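Local coordinates for ABC transporter substrate-binding protein (Rhizobium radiobacter, PDB 6TFX), which binds the opine mannopinic acid as the solute-binding protein of an ABC transporter, probably delivering mannityl-opines for import into the bacterium, at residues Gly224-Arg229 with Lys282-Arg287; Arg287-Val292 with Thr458-Thr463. All coordinates share one frame; numbering follows the deposited sequence.

Contact 1: residues Gly224-Arg229 with Lys282-Arg287; sequences GNQDQR and KYRGER. With N72 ((2~{R})-2-[[(3~{R},4~{R},5~{S})-3,4,5,6-tetrakis(oxidanyl)-2-oxidanylidene-hexyl]amino]pentanedioic acid), chain C.
The carbonyl oxygen of Tyr283, in the last turn of helix 277-284, takes two of the hydrogen bonds between Gly224-Arg229 and Lys282-Arg287. Gln228 NE2 donates to Tyr283 O over 2.9 Å and Arg229 NH2 reaches the same oxygen over 3.0 Å, both nearly straight and from opposite faces of the carbonyl plane. Gln228 gets there because its CG sits between backbone N and carbonyl carbon (chi1 61°) and the chain then runs extended. Its NE2 also donates to a water that donates in turn to Lys282 O. Backbone joins less strongly: Gln228 N gives Arg284 O a weak, bent bond. The start of helix 228-235 thus meets the C-terminal end of helix 277-284, which the chain leaves at Gly285 with positive phi.

Charge and stacking centre on Arg229. Its guanidinium stacks offset over one face of the Tyr283 ring, the planes 25° apart. Its NH2 forms a salt bridge with Asp227 OD1, met on the syn side at 2.8 Å. The same OD1 N-caps helix 228-235 by accepting from Arg229 N, which arrives from the other face of the carboxylate.

Gln226 and Arg284 supply this contact's share of the ligand pocket. They run side by side, Gln226 CB lying over one face of the guanidinium. Arg284 NH1 donates to OAB, a hydroxyl of mannopinic acid, over 2.8 Å, while Gln226 OE1 lies 2.9 Å from OAB. Arg284 NH2 is held by Gly341 O, consistent with a guanidinium kept in place for the opine by its neighbours.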
loop_
_atom_site.group_PDB
_atom_site.type_symbol
_atom_site.label_atom_id
_atom_site.label_comp_id
_atom_site.label_asym_id
_atom_site.label_seq_id
_atom_site.Cartn_x
_atom_site.Cartn_y
_atom_site.Cartn_z
ATOM N N GLY A 224 14.063 4.644 6.477
ATOM C CA GLY A 224 14.690 3.852 7.512
ATOM C C GLY A 224 14.301 2.406 7.369
ATOM O O GLY A 224 13.987 1.941 6.270
ATOM N N ASN A 225 14.319 1.686 8.482
ATOM C CA ASN A 225 13.844 0.308 8.478
ATOM C C ASN A 225 13.070 0.064 9.784
ATOM O O ASN A 225 12.777 1.019 10.523
ATOM C CB ASN A 225 14.983 -0.689 8.248
ATOM C CG ASN A 225 15.977 -0.771 9.374
ATOM O OD1 ASN A 225 15.725 -0.329 10.506
ATOM N ND2 ASN A 225 17.125 -1.389 9.094
ATOM N N GLN A 226 12.712 -1.193 10.050
ATOM C CA GLN A 226 11.873 -1.511 11.230
ATOM C C GLN A 226 12.658 -1.796 12.502
ATOM O O GLN A 226 12.062 -2.054 13.554
ATOM C CB GLN A 226 10.967 -2.703 10.894
ATOM C CG GLN A 226 9.977 -2.442 9.753
ATOM C CD GLN A 226 10.624 -2.436 8.377
ATOM O OE1 GLN A 226 11.489 -3.268 8.061
ATOM N NE2 GLN A 226 10.244 -1.468 7.554
ATOM N N ASP A 227 13.981 -1.765 12.410
ATOM C CA ASP A 227 14.872 -2.094 13.522
ATOM C C ASP A 227 15.081 -0.919 14.480
ATOM O O ASP A 227 15.508 0.162 14.064
ATOM C CB ASP A 227 16.211 -2.590 12.966
ATOM C CG ASP A 227 17.136 -3.278 13.958
ATOM O OD1 ASP A 227 16.943 -3.098 15.182
ATOM O OD2 ASP A 227 18.061 -3.991 13.507
ATOM N N GLN A 228 14.803 -1.146 15.779
ATOM C CA GLN A 228 14.972 -0.125 16.816
ATOM C C GLN A 228 16.411 0.399 16.918
ATOM O O GLN A 228 16.609 1.557 17.290
ATOM C CB GLN A 228 14.451 -0.602 18.177
ATOM C CG GLN A 228 15.153 -1.836 18.745
ATOM C CD GLN A 228 14.503 -2.255 20.042
ATOM O OE1 GLN A 228 14.324 -1.448 20.955
ATOM N NE2 GLN A 228 14.110 -3.516 20.141
ATOM N N ARG A 229 17.394 -0.425 16.518
ATOM C CA ARG A 229 18.817 -0.073 16.542
ATOM C C ARG A 229 19.123 1.070 15.561
ATOM O O ARG A 229 19.881 1.998 15.887
ATOM C CB ARG A 229 19.662 -1.316 16.248
ATOM C CG ARG A 229 19.695 -2.282 17.452
ATOM C CD ARG A 229 19.661 -3.752 17.048
ATOM N NE ARG A 229 19.215 -4.614 18.152
ATOM C CZ ARG A 229 17.971 -5.065 18.310
ATOM N NH1 ARG A 229 17.666 -5.838 19.345
ATOM N NH2 ARG A 229 17.024 -4.750 17.431
ATOM N N LYS A 282 9.064 -7.606 19.675
ATOM C CA LYS A 282 9.970 -7.259 20.796
ATOM C C LYS A 282 11.373 -6.975 20.276
ATOM O O LYS A 282 11.988 -5.996 20.680
ATOM C CB LYS A 282 10.031 -8.403 21.823
ATOM C CG LYS A 282 9.167 -8.149 23.057
ATOM C CD LYS A 282 9.550 -9.049 24.236
ATOM C CE LYS A 282 8.820 -10.376 24.265
ATOM N NZ LYS A 282 7.413 -10.239 24.734
ATOM N N TYR A 283 11.857 -7.805 19.334
ATOM C CA TYR A 283 13.192 -7.650 18.743
ATOM C C TYR A 283 13.294 -6.361 17.927
ATOM O O TYR A 283 14.247 -5.585 18.105
ATOM C CB TYR A 283 13.526 -8.866 17.859
ATOM C CG TYR A 283 14.781 -8.683 17.036
ATOM C CD1 TYR A 283 16.041 -8.728 17.629
ATOM C CD2 TYR A 283 14.714 -8.466 15.663
ATOM C CE1 TYR A 283 17.197 -8.499 16.887
ATOM C CE2 TYR A 283 15.865 -8.245 14.907
ATOM C CZ TYR A 283 17.107 -8.290 15.521
ATOM O OH TYR A 283 18.257 -8.115 14.784
ATOM N N ARG A 284 12.329 -6.150 17.004
ATOM C CA ARG A 284 12.351 -4.963 16.132
ATOM C C ARG A 284 12.059 -3.669 16.873
ATOM O O ARG A 284 12.614 -2.638 16.508
ATOM C CB ARG A 284 11.402 -5.128 14.947
ATOM C CG ARG A 284 11.923 -6.145 13.941
ATOM C CD ARG A 284 10.986 -6.279 12.747
ATOM N NE ARG A 284 11.758 -6.622 11.556
ATOM C CZ ARG A 284 11.285 -6.582 10.309
ATOM N NH1 ARG A 284 10.014 -6.261 10.080
ATOM N NH2 ARG A 284 12.083 -6.863 9.283
ATOM N N GLY A 285 11.213 -3.733 17.900
ATOM C CA GLY A 285 10.885 -2.579 18.744
ATOM C C GLY A 285 9.412 -2.236 18.698
ATOM O O GLY A 285 8.826 -2.107 17.608
ATOM N N GLU A 286 8.814 -2.045 19.888
ATOM C CA GLU A 286 7.376 -1.811 20.049
ATOM C C GLU A 286 6.871 -0.422 19.647
ATOM O O GLU A 286 5.657 -0.258 19.509
ATOM C CB GLU A 286 6.923 -2.143 21.485
ATOM C CG GLU A 286 6.350 -3.544 21.610
ATOM C CD GLU A 286 7.232 -4.611 22.233
ATOM O OE1 GLU A 286 8.461 -4.397 22.356
ATOM O OE2 GLU A 286 6.683 -5.676 22.594
ATOM N N ARG A 287 7.758 0.557 19.415
ATOM C CA ARG A 287 7.315 1.887 18.957
ATOM C C ARG A 287 6.821 1.819 17.492
ATOM O O ARG A 287 5.843 2.479 17.107
ATOM C CB ARG A 287 8.480 2.883 19.069
ATOM C CG ARG A 287 8.135 4.306 18.627
ATOM C CD ARG A 287 9.345 5.221 18.681
ATOM N NE ARG A 287 9.096 6.482 17.984
ATOM C CZ ARG A 287 10.017 7.415 17.767
ATOM N NH1 ARG A 287 11.263 7.242 18.193
ATOM N NH2 ARG A 287 9.701 8.528 17.119
HETATM O OAB N72 C . 9.548 -5.366 7.453
HETATM C CAF N72 C . 8.345 -5.431 6.661
HETATM C CAG N72 C . 8.375 -4.724 5.265
HETATM O OAC N72 C . 9.437 -3.837 5.118
HETATM C CAH N72 C . 6.972 -4.293 4.833
HETATM O OAM N72 C . 5.921 -4.241 5.721
HETATM C CAI N72 C . 6.439 -3.083 4.092
HETATM O OAD N72 C . 7.227 -1.945 4.363
HETATM C CAJ N72 C . 6.107 -3.394 2.653
HETATM O OAE N72 C . 5.841 -4.585 2.350
HETATM C CAK N72 C . 6.160 -2.272 1.577
HETATM N N N72 C . 4.838 -1.951 1.095
HETATM C CA N72 C . 4.447 -2.187 -0.244
HETATM C C N72 C . 5.321 -3.055 -1.106
HETATM O O N72 C . 5.328 -4.325 -1.359
HETATM C CB N72 C . 2.946 -2.483 -0.299
HETATM C CG N72 C . 2.376 -3.272 -1.478
HETATM C CD N72 C . 0.916 -2.930 -1.788
HETATM O OE1 N72 C . 0.435 -1.775 -1.556
HETATM O OE2 N72 C . 0.195 -3.816 -2.298
HETATM O OXT N72 C . 6.080 -2.222 -1.634
HETATM O O HOH W 1 12.279 -4.087 22.569
#

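Contact 2: residues Arg287-Val292 with Thr458-Thr463; sequences RVNRAV and TENLGT. With N72 ((2~{R})-2-[[(3~{R},4~{R},5~{S})-3,4,5,6-tetrakis(oxidanyl)-2-oxidanylidene-hexyl]amino]pentanedioic acid), chain C.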
loop_
_atom_site.group_PDB
_atom_site.type_symbol
_atom_site.label_atom_id
_atom_site.label_comp_id
_atom_site.label_asym_id
_atom_site.label_seq_id
_atom_site.Cartn_x
_atom_site.Cartn_y
_atom_site.Cartn_z
ATOM N N ARG A 287 7.758 0.557 19.415
ATOM C CA ARG A 287 7.315 1.887 18.957
ATOM C C ARG A 287 6.821 1.819 17.492
ATOM O O ARG A 287 5.843 2.479 17.107
ATOM C CB ARG A 287 8.480 2.883 19.069
ATOM C CG ARG A 287 8.135 4.306 18.627
ATOM C CD ARG A 287 9.345 5.221 18.681
ATOM N NE ARG A 287 9.096 6.482 17.984
ATOM C CZ ARG A 287 10.017 7.415 17.767
ATOM N NH1 ARG A 287 11.263 7.242 18.193
ATOM N NH2 ARG A 287 9.701 8.528 17.119
ATOM N N VAL A 288 7.496 0.995 16.687
ATOM C CA VAL A 288 7.206 0.892 15.258
ATOM C C VAL A 288 6.464 -0.383 14.885
ATOM O O VAL A 288 5.701 -0.377 13.919
ATOM C CB VAL A 288 8.570 0.984 14.509
ATOM C CG1 VAL A 288 8.478 0.544 13.049
ATOM C CG2 VAL A 288 9.164 2.385 14.645
ATOM N N ASN A 289 6.687 -1.459 15.666
ATOM C CA ASN A 289 6.169 -2.794 15.334
ATOM C C ASN A 289 5.239 -3.363 16.370
ATOM O O ASN A 289 5.482 -3.223 17.564
ATOM C CB ASN A 289 7.360 -3.753 15.224
ATOM C CG ASN A 289 8.420 -3.246 14.286
ATOM O OD1 ASN A 289 8.354 -3.494 13.087
ATOM N ND2 ASN A 289 9.396 -2.495 14.804
ATOM N N ARG A 290 4.213 -4.084 15.915
ATOM C CA ARG A 290 3.295 -4.727 16.852
ATOM C C ARG A 290 2.818 -6.038 16.273
ATOM O O ARG A 290 2.533 -6.102 15.075
ATOM C CB ARG A 290 2.059 -3.846 17.138
ATOM C CG ARG A 290 2.314 -2.574 17.951
ATOM C CD ARG A 290 2.663 -2.826 19.416
ATOM N NE ARG A 290 3.240 -1.633 20.039
ATOM C CZ ARG A 290 2.533 -0.673 20.627
ATOM N NH1 ARG A 290 1.208 -0.756 20.691
ATOM N NH2 ARG A 290 3.144 0.376 21.162
ATOM N N ALA A 291 2.707 -7.077 17.108
ATOM C CA ALA A 291 2.107 -8.333 16.643
ATOM C C ALA A 291 0.611 -8.053 16.492
ATOM O O ALA A 291 0.055 -7.270 17.275
ATOM C CB ALA A 291 2.322 -9.431 17.668
ATOM N N VAL A 292 -0.028 -8.663 15.485
ATOM C CA VAL A 292 -1.453 -8.414 15.221
ATOM C C VAL A 292 -2.254 -9.694 15.421
ATOM O O VAL A 292 -1.975 -10.686 14.737
ATOM C CB VAL A 292 -1.673 -7.821 13.792
ATOM C CG1 VAL A 292 -3.161 -7.544 13.522
ATOM C CG2 VAL A 292 -0.870 -6.545 13.613
ATOM N N THR A 458 3.862 -9.225 12.165
ATOM C CA THR A 458 3.771 -7.908 12.786
ATOM C C THR A 458 3.221 -6.913 11.758
ATOM O O THR A 458 3.270 -7.177 10.548
ATOM C CB THR A 458 5.191 -7.445 13.160
ATOM O OG1 THR A 458 6.042 -7.619 12.006
ATOM C CG2 THR A 458 5.743 -8.190 14.368
ATOM N N GLU A 459 2.768 -5.735 12.240
ATOM C CA GLU A 459 2.453 -4.607 11.375
ATOM C C GLU A 459 3.502 -3.557 11.761
ATOM O O GLU A 459 3.911 -3.506 12.939
ATOM C CB GLU A 459 1.010 -4.080 11.527
ATOM C CG GLU A 459 0.664 -3.540 12.900
ATOM C CD GLU A 459 -0.803 -3.205 13.099
ATOM O OE1 GLU A 459 -1.607 -3.430 12.167
ATOM O OE2 GLU A 459 -1.153 -2.759 14.215
ATOM N N ASN A 460 3.979 -2.769 10.787
ATOM C CA ASN A 460 4.984 -1.757 11.108
ATOM C C ASN A 460 4.607 -0.380 10.526
ATOM O O ASN A 460 4.189 -0.269 9.367
ATOM C CB ASN A 460 6.368 -2.146 10.541
ATOM C CG ASN A 460 6.313 -2.904 9.227
ATOM O OD1 ASN A 460 5.940 -2.374 8.151
ATOM N ND2 ASN A 460 6.619 -4.164 9.313
ATOM N N LEU A 461 4.830 0.665 11.317
ATOM C CA LEU A 461 4.648 2.013 10.810
ATOM C C LEU A 461 5.802 2.275 9.822
ATOM O O LEU A 461 6.846 1.606 9.917
ATOM C CB LEU A 461 4.780 3.017 11.978
ATOM C CG LEU A 461 3.685 2.915 13.018
ATOM C CD1 LEU A 461 4.019 3.778 14.226
ATOM C CD2 LEU A 461 2.350 3.357 12.427
ATOM N N GLY A 462 5.624 3.233 8.915
ATOM C CA GLY A 462 6.702 3.617 8.006
ATOM C C GLY A 462 7.722 4.400 8.816
ATOM O O GLY A 462 7.345 5.126 9.730
ATOM N N THR A 463 9.012 4.236 8.542
ATOM C CA THR A 463 10.051 4.935 9.313
ATOM C C THR A 463 10.920 5.713 8.342
ATOM O O THR A 463 11.444 5.138 7.393
ATOM C CB THR A 463 10.919 3.951 10.120
ATOM O OG1 THR A 463 11.387 2.934 9.240
ATOM C CG2 THR A 463 10.175 3.326 11.283
HETATM O OAB N72 C . 9.548 -5.366 7.453
HETATM C CAF N72 C . 8.345 -5.431 6.661
HETATM C CAG N72 C . 8.375 -4.724 5.265
HETATM O OAC N72 C . 9.437 -3.837 5.118
HETATM C CAH N72 C . 6.972 -4.293 4.833
HETATM O OAM N72 C . 5.921 -4.241 5.721
HETATM C CAI N72 C . 6.439 -3.083 4.092
HETATM O OAD N72 C . 7.227 -1.945 4.363
HETATM C CAJ N72 C . 6.107 -3.394 2.653
HETATM O OAE N72 C . 5.841 -4.585 2.350
HETATM C CAK N72 C . 6.160 -2.272 1.577
HETATM N N N72 C . 4.838 -1.951 1.095
HETATM C CA N72 C . 4.447 -2.187 -0.244
HETATM C C N72 C . 5.321 -3.055 -1.106
HETATM O O N72 C . 5.328 -4.325 -1.359
HETATM C CB N72 C . 2.946 -2.483 -0.299
HETATM C CG N72 C . 2.376 -3.272 -1.478
HETATM C CD N72 C . 0.916 -2.930 -1.788
HETATM O OE1 N72 C . 0.435 -1.775 -1.556
HETATM O OE2 N72 C . 0.195 -3.816 -2.298
HETATM O OXT N72 C . 6.080 -2.222 -1.634
HETATM O O HOH W 2 7.542 -5.496 11.513
#
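Asn289 and Asn460 are a non-hydrogen-bonded pair of an antiparallel ladder, their side chains on the same, ligand-side face. Their amide planes are 73° apart, and Asn289 OD1 rests 3.5 Å from Asn460 CB. One water joins the two amides: it donates to Asn289 OD1, accepts from Asn460 ND2 over 2.7 Å and also bonds Thr458 OG1. Asn289 ND2 turns back to Gly285 O and Gln226 O. With CG of Asn460 between its backbone N and carbonyl carbon (chi1 34°), OD1 reaches the ligand and accepts from hydroxyl OAM of mannopinic acid over 3.1 Å.

On the reverse side, Val292 crosses Glu459 at about a right angle, its CG2 pressed 3.4 Å from Glu459 CD. Glu459 OE2 is hydrogen-bonded to Ser298 OG. Toward the other end, Val288 crosses Thr463 similarly, CG2 of Val288 lying 3.6 Å from Thr463 CG2.

The backbones are joined by Arg290 N to Glu459 O, Glu459 N to Arg290 O and Leu461 N to Val288 O, the last at 2.9 Å. Strand 289-291 thereby borders strand 454-467, and water plus the Asn289 amide, with a further weak bond from Asn460 ND2 to Asn251 OD1, should limit rotation of the opine-binding Asn460 amide.

In the fold
From the N terminus, the chain passes through Gly224-Arg229 and helix 228-235, then strand 240-255 and helix 265-272, and contact 1 closes at the end of helix 277-284, across 52 intervening residues. Contact 2 opens at once, since Arg287 belongs to both, and its much longer loop of 165 residues closes when strand 454-467 returns. The two loops are therefore in series, neither nested nor crossed. In space they adjoin, their centres about 8 Å apart: Thr463 bonds Gly224 and Asn225 directly, and Gln226 packs on Asn460. Together they tie helices 228-235 and 277-284 to the mixed sheet, bringing Gln226, Arg284 and Asn460 to the hydroxyl-bearing end of one ligand.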